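Local coordinates for protein putative isochorismatase (Burkholderia xenovorans, PDB 3OQP) that probably acts as a hydrolase of the isochorismatase family, related to the nicotinamidases, though its own substrate is not established, at residues A[15-20]-A[63-68]; A[25-30]-A[157-162]; A[53-58]-A[84-89]; A[141-146]-A[177-182]. All coordinates share one frame; numbering follows the deposited sequence. Where two conformers were deposited one is given.

Contact 1 (A[15-20]-A[63-68]); sequences QNEYVT and PLFARG
Gln15 sends its side-chain amide to the edge of the Phe65 ring, NE2 lying 3.8 Å from CD1, where two loops of the isochorismatase fold meet, each following a parallel strand of the central sheet. The same NE2 is held by the backbone oxygens of Ala72 and Asn56. Two residues on, Glu17 packs and bonds at once. Its CB lies over one face of the Phe65 ring, toward the rim, in a CH-pi contact 4.0 Å from the centroid, and CG and CD rest on Leu64 CD2. A bend at chi2 (72°) turns the carboxylate back to the 63-68 backbone, where OE1 accepts from Phe65 N at 2.8 Å with an N-H...O angle of 168°; OE2 is taken by Asp22 N. Water 1 completes the grip on Glu17, donating to OE1 at 2.7 Å and accepting from Ala66 N at 3.1 Å. Tyr18 then offers a ring face to Phe65, the ring planes 59° apart, and Tyr18 CZ lies 3.4 Å from Phe65 CZ.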
loop_
_atom_site.group_PDB
_atom_site.type_symbol
_atom_site.label_atom_id
_atom_site.label_comp_id
_atom_site.label_asym_id
_atom_site.label_seq_id
_atom_site.Cartn_x
_atom_site.Cartn_y
_atom_site.Cartn_z
ATOM N N GLN A 15 -16.250 -4.255 -11.677
ATOM C CA GLN A 15 -17.659 -4.011 -11.452
ATOM C C GLN A 15 -18.129 -2.724 -12.063
ATOM O O GLN A 15 -17.333 -1.798 -12.354
ATOM C CB GLN A 15 -17.856 -3.995 -9.936
ATOM C CG GLN A 15 -17.742 -5.386 -9.284
ATOM C CD GLN A 15 -17.592 -5.363 -7.777
ATOM O OE1 GLN A 15 -16.489 -5.427 -7.232
ATOM N NE2 GLN A 15 -18.716 -5.275 -7.083
ATOM N N ASN A 16 -19.435 -2.648 -12.363
ATOM C CA ASN A 16 -19.976 -1.535 -13.104
ATOM C C ASN A 16 -19.793 -0.194 -12.447
ATOM O O ASN A 16 -19.677 0.813 -13.179
ATOM C CB ASN A 16 -21.475 -1.743 -13.350
ATOM C CG ASN A 16 -21.759 -2.871 -14.305
ATOM O OD1 ASN A 16 -20.978 -3.093 -15.236
ATOM N ND2 ASN A 16 -22.885 -3.581 -14.095
ATOM N N GLU A 17 -19.644 -0.124 -11.130
ATOM C CA GLU A 17 -19.469 1.101 -10.398
ATOM C C GLU A 17 -18.302 1.898 -10.948
ATOM O O GLU A 17 -18.314 3.136 -10.944
ATOM C CB GLU A 17 -19.197 0.838 -8.899
ATOM C CG GLU A 17 -19.486 1.977 -8.019
ATOM C CD GLU A 17 -21.009 2.175 -7.898
ATOM O OE1 GLU A 17 -21.669 1.421 -7.102
ATOM O OE2 GLU A 17 -21.536 3.086 -8.599
ATOM N N TYR A 18 -17.238 1.175 -11.354
ATOM C CA TYR A 18 -16.031 1.747 -11.878
ATOM C C TYR A 18 -16.118 2.243 -13.334
ATOM O O TYR A 18 -15.218 2.964 -13.826
ATOM C CB TYR A 18 -14.865 0.752 -11.792
ATOM C CG TYR A 18 -14.376 0.530 -10.378
ATOM C CD1 TYR A 18 -13.900 1.579 -9.628
ATOM C CD2 TYR A 18 -14.418 -0.748 -9.775
ATOM C CE1 TYR A 18 -13.427 1.395 -8.322
ATOM C CE2 TYR A 18 -13.853 -0.941 -8.501
ATOM C CZ TYR A 18 -13.438 0.138 -7.757
ATOM O OH TYR A 18 -12.905 -0.036 -6.506
ATOM N N VAL A 19 -17.153 1.866 -14.043
ATOM C CA VAL A 19 -17.289 2.098 -15.456
ATOM C C VAL A 19 -18.456 3.012 -15.745
ATOM O O VAL A 19 -18.288 4.157 -16.156
ATOM C CB VAL A 19 -17.382 0.765 -16.206
ATOM C CG1 VAL A 19 -17.358 1.007 -17.714
ATOM C CG2 VAL A 19 -16.239 -0.199 -15.827
ATOM N N THR A 20 -19.655 2.525 -15.483
ATOM C CA THR A 20 -20.895 3.277 -15.708
ATOM C C THR A 20 -21.436 3.920 -14.456
ATOM O O THR A 20 -22.369 4.728 -14.537
ATOM C CB THR A 20 -21.953 2.352 -16.304
ATOM O OG1 THR A 20 -22.176 1.249 -15.424
ATOM C CG2 THR A 20 -21.504 1.864 -17.734
ATOM N N PRO A 63 -23.755 4.098 -0.881
ATOM C CA PRO A 63 -23.641 4.893 -2.093
ATOM C C PRO A 63 -22.862 4.229 -3.239
ATOM O O PRO A 63 -23.084 4.589 -4.410
ATOM C CB PRO A 63 -22.951 6.161 -1.609
ATOM C CG PRO A 63 -23.194 6.181 -0.153
ATOM C CD PRO A 63 -23.183 4.806 0.275
ATOM N N LEU A 64 -22.002 3.262 -2.885
ATOM C CA LEU A 64 -21.167 2.553 -3.846
ATOM C C LEU A 64 -21.128 1.065 -3.542
ATOM O O LEU A 64 -21.116 0.656 -2.384
ATOM C CB LEU A 64 -19.724 3.096 -3.831
ATOM C CG LEU A 64 -19.444 4.580 -4.180
ATOM C CD1 LEU A 64 -17.985 4.900 -3.850
ATOM C CD2 LEU A 64 -19.713 4.940 -5.631
ATOM N N PHE A 65 -21.118 0.248 -4.584
ATOM C CA PHE A 65 -21.017 -1.208 -4.456
ATOM C C PHE A 65 -22.143 -1.816 -3.649
ATOM O O PHE A 65 -22.002 -2.853 -3.065
ATOM C CB PHE A 65 -19.610 -1.625 -3.904
ATOM C CG PHE A 65 -18.496 -1.107 -4.730
ATOM C CD1 PHE A 65 -18.166 -1.771 -5.859
ATOM C CD2 PHE A 65 -17.868 0.036 -4.377
ATOM C CE1 PHE A 65 -17.129 -1.262 -6.667
ATOM C CE2 PHE A 65 -16.866 0.569 -5.172
ATOM C CZ PHE A 65 -16.502 -0.099 -6.310
ATOM N N ALA A 66 -23.301 -1.177 -3.675
ATOM C CA ALA A 66 -24.402 -1.661 -2.832
ATOM C C ALA A 66 -24.957 -2.963 -3.349
ATOM O O ALA A 66 -25.296 -3.091 -4.515
ATOM C CB ALA A 66 -25.510 -0.650 -2.778
ATOM N N ARG A 67 -25.044 -3.944 -2.467
ATOM C CA ARG A 67 -25.752 -5.187 -2.777
ATOM C C ARG A 67 -27.075 -4.957 -3.516
ATOM O O ARG A 67 -27.908 -4.120 -3.114
ATOM C CB ARG A 67 -26.022 -5.964 -1.497
ATOM C CG ARG A 67 -24.840 -6.824 -1.079
ATOM C CD ARG A 67 -25.123 -7.594 0.214
ATOM N NE ARG A 67 -23.864 -8.013 0.838
ATOM C CZ ARG A 67 -23.101 -9.025 0.426
ATOM N NH1 ARG A 67 -23.451 -9.748 -0.629
ATOM N NH2 ARG A 67 -21.976 -9.319 1.087
ATOM N N GLY A 68 -27.262 -5.665 -4.621
ATOM C CA GLY A 68 -28.529 -5.558 -5.361
ATOM C C GLY A 68 -28.573 -4.456 -6.404
ATOM O O GLY A 68 -29.521 -4.357 -7.169
HETATM O O HOH W 1 -24.009 0.918 -5.892
#

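Contact 2 (A[25-30]-A[157-162]); sequences IEYPDV and SAEEIH
The Tyr27 ring carries Glu159 on one face in a CH-pi contact: CG sits over its centre, 3.8 Å from the centroid and only 9° off the normal, and His162 CD2 meets the ring edge in its plane, 3.9 Å from Tyr27 CD1. The imidazole of His162 is in turn covered on one face by Pro28, whose CD lies 3.5 Å from the ring centroid in a second CH-pi contact. With CG anti to the backbone N (chi1 -166°), Tyr27 runs alongside Glu159 in the same direction. Water 3 joins their ends, bonding Tyr27 OH and donating to Glu159 OE2 at 2.7 Å; that carboxylate also pairs with Arg163. Residues 25-30 lie against the first turn of helix 158-173, which opens with a capping box: Glu160 N donates to Ser157 OG and Ser157 N to Glu160 OE1. On the loop side, Glu26 and Tyr27 form a classic beta bulge opposite Ser146, and the peptide before Pro28 is cis. His162 is fixed in rotation by Thr119 OG1 at ND1 and His141 O at NE2. Ala158 CB fits against Glu26 CB (3.7 Å) and Tyr27 CB, and water 2 bridges Glu26 OE1 to Ala158 N.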
loop_
_atom_site.group_PDB
_atom_site.type_symbol
_atom_site.label_atom_id
_atom_site.label_comp_id
_atom_site.label_asym_id
_atom_site.label_seq_id
_atom_site.Cartn_x
_atom_site.Cartn_y
_atom_site.Cartn_z
ATOM N N ILE A 25 -13.289 5.087 -12.967
ATOM C CA ILE A 25 -11.846 5.010 -13.216
ATOM C C ILE A 25 -11.411 6.066 -14.252
ATOM O O ILE A 25 -12.057 6.172 -15.317
ATOM C CB ILE A 25 -11.485 3.594 -13.679
ATOM C CG1 ILE A 25 -11.709 2.557 -12.591
ATOM C CG2 ILE A 25 -10.051 3.560 -14.222
ATOM C CD1 ILE A 25 -10.768 2.662 -11.369
ATOM N N GLU A 26 -10.326 6.780 -13.965
ATOM C CA GLU A 26 -9.819 7.839 -14.865
ATOM C C GLU A 26 -8.439 7.571 -15.433
ATOM O O GLU A 26 -8.108 8.193 -16.413
ATOM C CB GLU A 26 -9.784 9.215 -14.225
ATOM C CG GLU A 26 -11.150 9.671 -13.862
ATOM C CD GLU A 26 -11.219 11.148 -13.433
ATOM O OE1 GLU A 26 -10.198 11.892 -13.559
ATOM O OE2 GLU A 26 -12.334 11.518 -12.994
ATOM N N TYR A 27 -7.595 6.709 -14.877
ATOM C CA TYR A 27 -6.288 6.472 -15.486
ATOM C C TYR A 27 -5.776 5.119 -15.054
ATOM O O TYR A 27 -5.859 4.795 -13.868
ATOM C CB TYR A 27 -5.274 7.488 -15.011
ATOM C CG TYR A 27 -4.047 7.442 -15.881
ATOM C CD1 TYR A 27 -3.030 6.543 -15.607
ATOM C CD2 TYR A 27 -3.930 8.229 -17.026
ATOM C CE1 TYR A 27 -1.874 6.462 -16.404
ATOM C CE2 TYR A 27 -2.794 8.158 -17.850
ATOM C CZ TYR A 27 -1.774 7.282 -17.552
ATOM O OH TYR A 27 -0.635 7.262 -18.353
ATOM N N PRO A 28 -5.306 4.302 -15.999
ATOM C CA PRO A 28 -5.427 4.453 -17.441
ATOM C C PRO A 28 -6.898 4.571 -17.840
ATOM O O PRO A 28 -7.844 4.323 -17.078
ATOM C CB PRO A 28 -4.798 3.154 -17.985
ATOM C CG PRO A 28 -3.827 2.753 -16.908
ATOM C CD PRO A 28 -4.559 3.088 -15.634
ATOM N N ASP A 29 -7.114 4.925 -19.098
ATOM C CA ASP A 29 -8.468 4.942 -19.649
ATOM C C ASP A 29 -9.186 3.623 -19.354
ATOM O O ASP A 29 -8.662 2.549 -19.618
ATOM C CB ASP A 29 -8.380 5.160 -21.150
ATOM C CG ASP A 29 -9.736 5.229 -21.802
ATOM O OD1 ASP A 29 -10.355 6.315 -21.845
ATOM O OD2 ASP A 29 -10.178 4.182 -22.288
ATOM N N VAL A 30 -10.423 3.701 -18.911
ATOM C CA VAL A 30 -11.066 2.522 -18.451
ATOM C C VAL A 30 -11.423 1.558 -19.561
ATOM O O VAL A 30 -11.460 0.345 -19.363
ATOM C CB VAL A 30 -12.290 2.847 -17.564
ATOM C CG1 VAL A 30 -13.446 3.391 -18.409
ATOM C CG2 VAL A 30 -12.678 1.600 -16.724
ATOM N N SER A 157 -4.154 13.370 -8.668
ATOM C CA SER A 157 -4.886 12.917 -9.842
ATOM C C SER A 157 -4.832 11.384 -9.951
ATOM O O SER A 157 -3.966 10.725 -9.367
ATOM C CB SER A 157 -4.317 13.546 -11.094
ATOM O OG SER A 157 -3.032 13.087 -11.354
ATOM N N ALA A 158 -5.683 10.839 -10.801
ATOM C CA ALA A 158 -5.663 9.416 -11.066
ATOM C C ALA A 158 -4.336 9.015 -11.697
ATOM O O ALA A 158 -3.784 7.965 -11.349
ATOM C CB ALA A 158 -6.850 8.969 -11.935
ATOM N N GLU A 159 -3.781 9.832 -12.614
ATOM C CA GLU A 159 -2.519 9.509 -13.222
ATOM C C GLU A 159 -1.410 9.487 -12.167
ATOM O O GLU A 159 -0.559 8.600 -12.168
ATOM C CB GLU A 159 -2.175 10.499 -14.347
ATOM C CG GLU A 159 -0.911 10.137 -15.164
ATOM C CD GLU A 159 0.408 10.439 -14.476
ATOM O OE1 GLU A 159 0.500 11.356 -13.600
ATOM O OE2 GLU A 159 1.414 9.791 -14.891
ATOM N N GLU A 160 -1.398 10.463 -11.275
ATOM C CA GLU A 160 -0.338 10.534 -10.266
ATOM C C GLU A 160 -0.456 9.309 -9.341
ATOM O O GLU A 160 0.529 8.670 -8.991
ATOM C CB GLU A 160 -0.416 11.793 -9.413
ATOM C CG GLU A 160 0.037 13.056 -10.036
ATOM C CD GLU A 160 -0.191 14.261 -9.150
ATOM O OE1 GLU A 160 -1.300 14.377 -8.537
ATOM O OE2 GLU A 160 0.715 15.124 -9.107
ATOM N N ILE A 161 -1.671 8.988 -8.920
ATOM C CA ILE A 161 -1.883 7.848 -8.008
ATOM C C ILE A 161 -1.399 6.553 -8.698
ATOM O O ILE A 161 -0.687 5.762 -8.101
ATOM C CB ILE A 161 -3.325 7.746 -7.509
ATOM C CG1 ILE A 161 -3.667 8.977 -6.684
ATOM C CG2 ILE A 161 -3.531 6.416 -6.720
ATOM C CD1 ILE A 161 -5.093 9.073 -6.230
ATOM N N HIS A 162 -1.875 6.285 -9.900
ATOM C CA HIS A 162 -1.551 5.075 -10.591
ATOM C C HIS A 162 -0.079 4.939 -10.880
ATOM O O HIS A 162 0.506 3.880 -10.703
ATOM C CB HIS A 162 -2.383 4.951 -11.868
ATOM C CG HIS A 162 -2.158 3.691 -12.635
ATOM N ND1 HIS A 162 -2.713 2.480 -12.277
ATOM C CD2 HIS A 162 -1.449 3.479 -13.760
ATOM C CE1 HIS A 162 -2.354 1.583 -13.185
ATOM N NE2 HIS A 162 -1.596 2.162 -14.095
HETATM O O HOH W 2 -7.634 12.337 -12.581
HETATM O O HOH W 3 1.467 7.549 -16.410
#

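Contact 3 (A[53-58]-A[84-89]); sequences IVQNFA and DHYVEK
Lys89 NZ lies among more acceptors than its three hydrogens can serve at once: Asp13 OD2 in a salt bridge, the backbone oxygens of Leu91 and Pro92, and OD1 of the 3-sulfinoalanine at position 122, the oxidised form of Cys122. Asn56 OD1, less surely placed, lies 3.0 Å from Lys89 NZ. The lysine chain gets there by running over Val54, Lys89 CD 3.6 Å from Val54 CG1, and turning at chi4 (68°). Among Tyr86, Gln55 and Glu88, on the reverse face, Tyr86 OH donates to Gln55 OE1 at 2.6 Å. The amide and phenol planes stand nearly perpendicular, with OE1 at the ring edge, and Gln55 NE2 is held by Ala72 O. Between these faces the backbones pair in parallel register, Ile53 with Tyr86 through Asn56 with Lys89. Ile53 N bonds His85 O (2.9 Å), and Val87 N answers to Ile53 O; Gln55 and Lys89 continue the alternation until Phe57 N reaches Lys89 O at 2.9 Å. Strand 85-89 is outermost on this side of the chain's six-stranded parallel sheet, and a beta-alpha-beta crossover joins it to its neighbour 51-56. Asp13, Lys89 and modified Cys122 converge at the strands' C-terminal ends, consistent with the catalytic triad of isochorismatase-like hydrolases.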
loop_
_atom_site.group_PDB
_atom_site.type_symbol
_atom_site.label_atom_id
_atom_site.label_comp_id
_atom_site.label_asym_id
_atom_site.label_seq_id
_atom_site.Cartn_x
_atom_site.Cartn_y
_atom_site.Cartn_z
ATOM N N ILE A 53 -11.996 -14.535 -9.777
ATOM C CA ILE A 53 -12.761 -13.316 -9.790
ATOM C C ILE A 53 -13.074 -12.894 -8.352
ATOM O O ILE A 53 -13.522 -13.690 -7.539
ATOM C CB ILE A 53 -14.095 -13.546 -10.548
ATOM C CG1 ILE A 53 -13.848 -13.979 -11.986
ATOM C CG2 ILE A 53 -15.037 -12.333 -10.476
ATOM C CD1 ILE A 53 -12.978 -13.100 -12.779
ATOM N N VAL A 54 -12.900 -11.606 -8.072
ATOM C CA VAL A 54 -13.191 -10.995 -6.771
ATOM C C VAL A 54 -14.308 -9.975 -7.005
ATOM O O VAL A 54 -14.186 -9.158 -7.943
ATOM C CB VAL A 54 -11.972 -10.321 -6.176
ATOM C CG1 VAL A 54 -12.303 -9.712 -4.802
ATOM C CG2 VAL A 54 -10.777 -11.324 -6.125
ATOM N N GLN A 55 -15.324 -9.980 -6.139
ATOM C CA GLN A 55 -16.414 -9.023 -6.191
ATOM C C GLN A 55 -16.535 -8.375 -4.814
ATOM O O GLN A 55 -16.661 -9.088 -3.798
ATOM C CB GLN A 55 -17.697 -9.740 -6.621
ATOM C CG GLN A 55 -18.885 -8.826 -6.856
ATOM C CD GLN A 55 -20.108 -9.562 -7.427
ATOM O OE1 GLN A 55 -20.187 -10.789 -7.402
ATOM N NE2 GLN A 55 -20.984 -8.808 -8.065
ATOM N N ASN A 56 -16.620 -7.052 -4.791
ATOM C CA ASN A 56 -16.644 -6.261 -3.579
ATOM C C ASN A 56 -18.092 -5.806 -3.309
ATOM O O ASN A 56 -18.707 -5.208 -4.201
ATOM C CB ASN A 56 -15.728 -5.047 -3.719
ATOM C CG ASN A 56 -15.661 -4.205 -2.485
ATOM O OD1 ASN A 56 -14.861 -4.507 -1.598
ATOM N ND2 ASN A 56 -16.519 -3.145 -2.388
ATOM N N PHE A 57 -18.617 -6.073 -2.112
ATOM C CA PHE A 57 -19.914 -5.564 -1.760
ATOM C C PHE A 57 -19.890 -4.688 -0.524
ATOM O O PHE A 57 -19.181 -4.954 0.437
ATOM C CB PHE A 57 -20.838 -6.738 -1.455
ATOM C CG PHE A 57 -21.234 -7.529 -2.659
ATOM C CD1 PHE A 57 -22.088 -6.995 -3.623
ATOM C CD2 PHE A 57 -20.856 -8.849 -2.778
ATOM C CE1 PHE A 57 -22.492 -7.754 -4.709
ATOM C CE2 PHE A 57 -21.273 -9.615 -3.879
ATOM C CZ PHE A 57 -22.075 -9.051 -4.827
ATOM N N ALA A 58 -20.771 -3.684 -0.551
ATOM C CA ALA A 58 -21.151 -2.881 0.604
ATOM C C ALA A 58 -22.647 -3.183 0.817
ATOM O O ALA A 58 -23.331 -3.728 -0.066
ATOM C CB ALA A 58 -20.973 -1.424 0.352
ATOM N N ASP A 84 -12.232 -19.855 -12.731
ATOM C CA ASP A 84 -11.992 -21.054 -11.902
ATOM C C ASP A 84 -12.295 -20.920 -10.446
ATOM O O ASP A 84 -12.493 -21.939 -9.763
ATOM C CB ASP A 84 -10.546 -21.438 -12.056
ATOM C CG ASP A 84 -10.204 -21.653 -13.512
ATOM O OD1 ASP A 84 -10.713 -22.596 -14.120
ATOM O OD2 ASP A 84 -9.387 -20.927 -14.128
ATOM N N HIS A 85 -12.387 -19.697 -9.954
ATOM C CA HIS A 85 -12.748 -19.445 -8.554
ATOM C C HIS A 85 -13.353 -18.051 -8.429
ATOM O O HIS A 85 -13.140 -17.187 -9.280
ATOM C CB HIS A 85 -11.526 -19.554 -7.671
ATOM C CG HIS A 85 -11.822 -19.600 -6.212
ATOM N ND1 HIS A 85 -12.689 -20.508 -5.649
ATOM C CD2 HIS A 85 -11.294 -18.886 -5.194
ATOM C CE1 HIS A 85 -12.719 -20.305 -4.340
ATOM N NE2 HIS A 85 -11.863 -19.337 -4.037
ATOM N N TYR A 86 -14.136 -17.870 -7.370
ATOM C CA TYR A 86 -14.845 -16.655 -6.994
ATOM C C TYR A 86 -14.678 -16.372 -5.520
ATOM O O TYR A 86 -14.737 -17.285 -4.721
ATOM C CB TYR A 86 -16.315 -16.762 -7.358
ATOM C CG TYR A 86 -17.153 -15.604 -6.882
ATOM C CD1 TYR A 86 -17.726 -15.652 -5.615
ATOM C CD2 TYR A 86 -17.358 -14.470 -7.664
ATOM C CE1 TYR A 86 -18.538 -14.591 -5.181
ATOM C CE2 TYR A 86 -18.164 -13.450 -7.237
ATOM C CZ TYR A 86 -18.714 -13.475 -5.981
ATOM O OH TYR A 86 -19.518 -12.467 -5.519
ATOM N N VAL A 87 -14.423 -15.118 -5.169
ATOM C CA VAL A 87 -14.237 -14.618 -3.810
ATOM C C VAL A 87 -15.034 -13.314 -3.675
ATOM O O VAL A 87 -14.831 -12.415 -4.497
ATOM C CB VAL A 87 -12.780 -14.301 -3.487
ATOM C CG1 VAL A 87 -12.678 -13.689 -2.084
ATOM C CG2 VAL A 87 -11.922 -15.570 -3.589
ATOM N N GLU A 88 -15.991 -13.255 -2.730
ATOM C CA GLU A 88 -16.586 -11.969 -2.376
ATOM C C GLU A 88 -15.857 -11.364 -1.180
ATOM O O GLU A 88 -15.439 -12.062 -0.282
ATOM C CB GLU A 88 -18.098 -12.057 -2.088
ATOM C CG GLU A 88 -18.427 -12.692 -0.726
ATOM C CD GLU A 88 -19.879 -12.534 -0.351
ATOM O OE1 GLU A 88 -20.739 -12.998 -1.117
ATOM O OE2 GLU A 88 -20.148 -11.924 0.701
ATOM N N LYS A 89 -15.714 -10.041 -1.175
ATOM C CA LYS A 89 -15.056 -9.308 -0.090
ATOM C C LYS A 89 -15.819 -8.008 0.215
ATOM O O LYS A 89 -16.604 -7.531 -0.606
ATOM C CB LYS A 89 -13.578 -9.006 -0.395
ATOM C CG LYS A 89 -13.397 -8.004 -1.514
ATOM C CD LYS A 89 -11.921 -7.788 -1.833
ATOM C CE LYS A 89 -11.714 -6.686 -2.826
ATOM N NZ LYS A 89 -12.047 -5.343 -2.304
#

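Contact 4 (A[141-146]-A[177-182]); sequences HDATGS and ASTDEW
Asp142 has CG between its backbone N and carbonyl carbon (chi1 63°), which turns the carboxylate toward the start of helix 179-188, while Thr179 keeps OG1 beside its own backbone N (chi1 -64°), both donors facing the acid. OD1 of Asp142 therefore takes two bonds, from Thr179 OG1 at 2.7 Å and Thr179 N at 3.1 Å, which reach it on the syn side from opposite faces of the carboxylate plane. OD2 receives a weak bond from the same Thr179 N and touches Ser178 CB at 3.4 Å. An acid placed at this helix N terminus would probably be stabilised as the anion by the helix dipole. The helix has its own capping box: Glu181 N donates to Ser178 OG, and Ser178 N gives a 2.9 Å bond to Glu181 OE1. The chain at 141-143 turns a corner after strand 136-140, one of the parallel strands of the central sheet, and stays tied to the outermost strand 175-177 through His141 N, which bonds Ala177 O at 3.1 Å. The His141 ring also leans on that peptide, CD2 lying 3.3 Å from Ala177 O. Ala143 CB packs on Thr179 OG1 and on Asn36 and Ile37 of helix 30-47. In the plane of the imidazole, water 4 meets His141 NE2 at 2.8 Å and donates to Glu181 OE1.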
loop_
_atom_site.group_PDB
_atom_site.type_symbol
_atom_site.label_atom_id
_atom_site.label_comp_id
_atom_site.label_asym_id
_atom_site.label_seq_id
_atom_site.Cartn_x
_atom_site.Cartn_y
_atom_site.Cartn_z
ATOM N N HIS A 141 0.050 -3.109 -15.373
ATOM C CA HIS A 141 -0.171 -1.672 -15.190
ATOM C C HIS A 141 -1.255 -1.142 -16.156
ATOM O O HIS A 141 -1.754 -0.036 -15.973
ATOM C CB HIS A 141 1.109 -0.878 -15.299
ATOM C CG HIS A 141 1.737 -0.972 -16.631
ATOM N ND1 HIS A 141 1.179 -0.383 -17.732
ATOM C CD2 HIS A 141 2.850 -1.606 -17.029
ATOM C CE1 HIS A 141 2.011 -0.576 -18.750
ATOM N NE2 HIS A 141 2.994 -1.361 -18.363
ATOM N N ASP A 142 -1.558 -1.886 -17.203
ATOM C CA ASP A 142 -2.512 -1.463 -18.232
ATOM C C ASP A 142 -3.846 -2.206 -18.122
ATOM O O ASP A 142 -4.731 -2.030 -18.972
ATOM C CB ASP A 142 -1.849 -1.570 -19.599
ATOM C CG ASP A 142 -1.475 -2.989 -19.966
ATOM O OD1 ASP A 142 -1.752 -3.909 -19.219
ATOM O OD2 ASP A 142 -0.819 -3.116 -21.036
ATOM N N ALA A 143 -4.007 -3.028 -17.055
ATOM C CA ALA A 143 -5.206 -3.792 -16.750
ATOM C C ALA A 143 -5.698 -3.502 -15.347
ATOM O O ALA A 143 -6.431 -4.305 -14.766
ATOM C CB ALA A 143 -4.937 -5.260 -16.973
ATOM N N THR A 144 -5.376 -2.318 -14.887
ATOM C CA THR A 144 -5.652 -1.804 -13.558
ATOM C C THR A 144 -6.016 -0.316 -13.663
ATOM O O THR A 144 -6.092 0.214 -14.761
ATOM C CB THR A 144 -4.479 -2.047 -12.631
ATOM O OG1 THR A 144 -3.288 -1.502 -13.210
ATOM C CG2 THR A 144 -4.259 -3.555 -12.402
ATOM N N GLY A 145 -6.187 0.405 -12.570
ATOM C CA GLY A 145 -6.401 1.841 -12.652
ATOM C C GLY A 145 -6.874 2.500 -11.375
ATOM O O GLY A 145 -7.249 1.796 -10.393
ATOM N N SER A 146 -6.875 3.832 -11.425
ATOM C CA SER A 146 -7.174 4.696 -10.291
ATOM C C SER A 146 -8.188 5.762 -10.648
ATOM O O SER A 146 -8.604 5.892 -11.813
ATOM C CB SER A 146 -5.893 5.374 -9.747
ATOM O OG SER A 146 -4.959 4.427 -9.245
ATOM N N ALA A 177 4.273 -4.954 -15.283
ATOM C CA ALA A 177 4.438 -5.225 -16.709
ATOM C C ALA A 177 3.200 -4.952 -17.456
ATOM O O ALA A 177 2.107 -4.853 -16.868
ATOM C CB ALA A 177 4.901 -6.681 -16.946
ATOM N N SER A 178 3.269 -4.881 -18.768
ATOM C CA SER A 178 2.097 -4.779 -19.593
ATOM C C SER A 178 1.435 -6.152 -19.733
ATOM O O SER A 178 2.062 -7.186 -19.543
ATOM C CB SER A 178 2.437 -4.238 -20.966
ATOM O OG SER A 178 3.221 -5.186 -21.691
ATOM N N THR A 179 0.191 -6.114 -20.160
ATOM C CA THR A 179 -0.530 -7.341 -20.477
ATOM C C THR A 179 0.157 -8.116 -21.592
ATOM O O THR A 179 0.297 -9.326 -21.513
ATOM C CB THR A 179 -1.999 -7.005 -20.798
ATOM O OG1 THR A 179 -2.642 -6.457 -19.633
ATOM C CG2 THR A 179 -2.787 -8.270 -21.202
ATOM N N ASP A 180 0.688 -7.399 -22.600
ATOM C CA ASP A 180 1.389 -8.074 -23.689
ATOM C C ASP A 180 2.619 -8.847 -23.147
ATOM O O ASP A 180 2.852 -10.020 -23.516
ATOM C CB ASP A 180 1.931 -7.096 -24.744
ATOM C CG ASP A 180 0.910 -6.126 -25.303
ATOM O OD1 ASP A 180 -0.224 -6.562 -25.622
ATOM O OD2 ASP A 180 1.321 -4.924 -25.484
ATOM N N GLU A 181 3.351 -8.172 -22.262
ATOM C CA GLU A 181 4.535 -8.704 -21.603
ATOM C C GLU A 181 4.235 -9.950 -20.762
ATOM O O GLU A 181 4.961 -10.930 -20.804
ATOM C CB GLU A 181 5.179 -7.600 -20.753
ATOM C CG GLU A 181 5.850 -6.550 -21.594
ATOM C CD GLU A 181 6.419 -5.328 -20.873
ATOM O OE1 GLU A 181 6.013 -4.866 -19.775
ATOM O OE2 GLU A 181 7.341 -4.775 -21.518
ATOM N N TRP A 182 3.125 -9.913 -20.049
ATOM C CA TRP A 182 2.658 -11.033 -19.213
ATOM C C TRP A 182 2.281 -12.225 -20.065
ATOM O O TRP A 182 2.709 -13.364 -19.784
ATOM C CB TRP A 182 1.485 -10.615 -18.333
ATOM C CG TRP A 182 1.081 -11.694 -17.434
ATOM C CD1 TRP A 182 1.753 -12.086 -16.330
ATOM C CD2 TRP A 182 -0.091 -12.518 -17.554
ATOM N NE1 TRP A 182 1.049 -13.121 -15.728
ATOM C CE2 TRP A 182 -0.082 -13.401 -16.462
ATOM C CE3 TRP A 182 -1.152 -12.598 -18.477
ATOM C CZ2 TRP A 182 -1.114 -14.321 -16.250
ATOM C CZ3 TRP A 182 -2.156 -13.519 -18.261
ATOM C CH2 TRP A 182 -2.103 -14.391 -17.191
HETATM O O HOH W 4 5.434 -2.154 -19.469
#

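In the fold
From the N terminus, the loop after strand 7-12 supplies the first segments of contacts 1 and 2. Contact 1 closes on the loop following strand 51-56, whereas contact 2 waits for helix 158-173, so the two cross. Contact 3 pairs strands 51-56 and 85-89; it crosses contact 1 but falls wholly within the long span of contact 2. Contact 4 starts inside that span and ends beyond it, crossing contact 2 and joining the corner after strand 136-140 to helix 179-188. Contacts 3 and 4 lie on opposite sides of the chain's centre, their centres about 20 Å apart. Direct bonds link neighbours: Phe65 O to Ala58 N, Tyr18 O to Ile25 N, and Tyr27 O to Ser146 N.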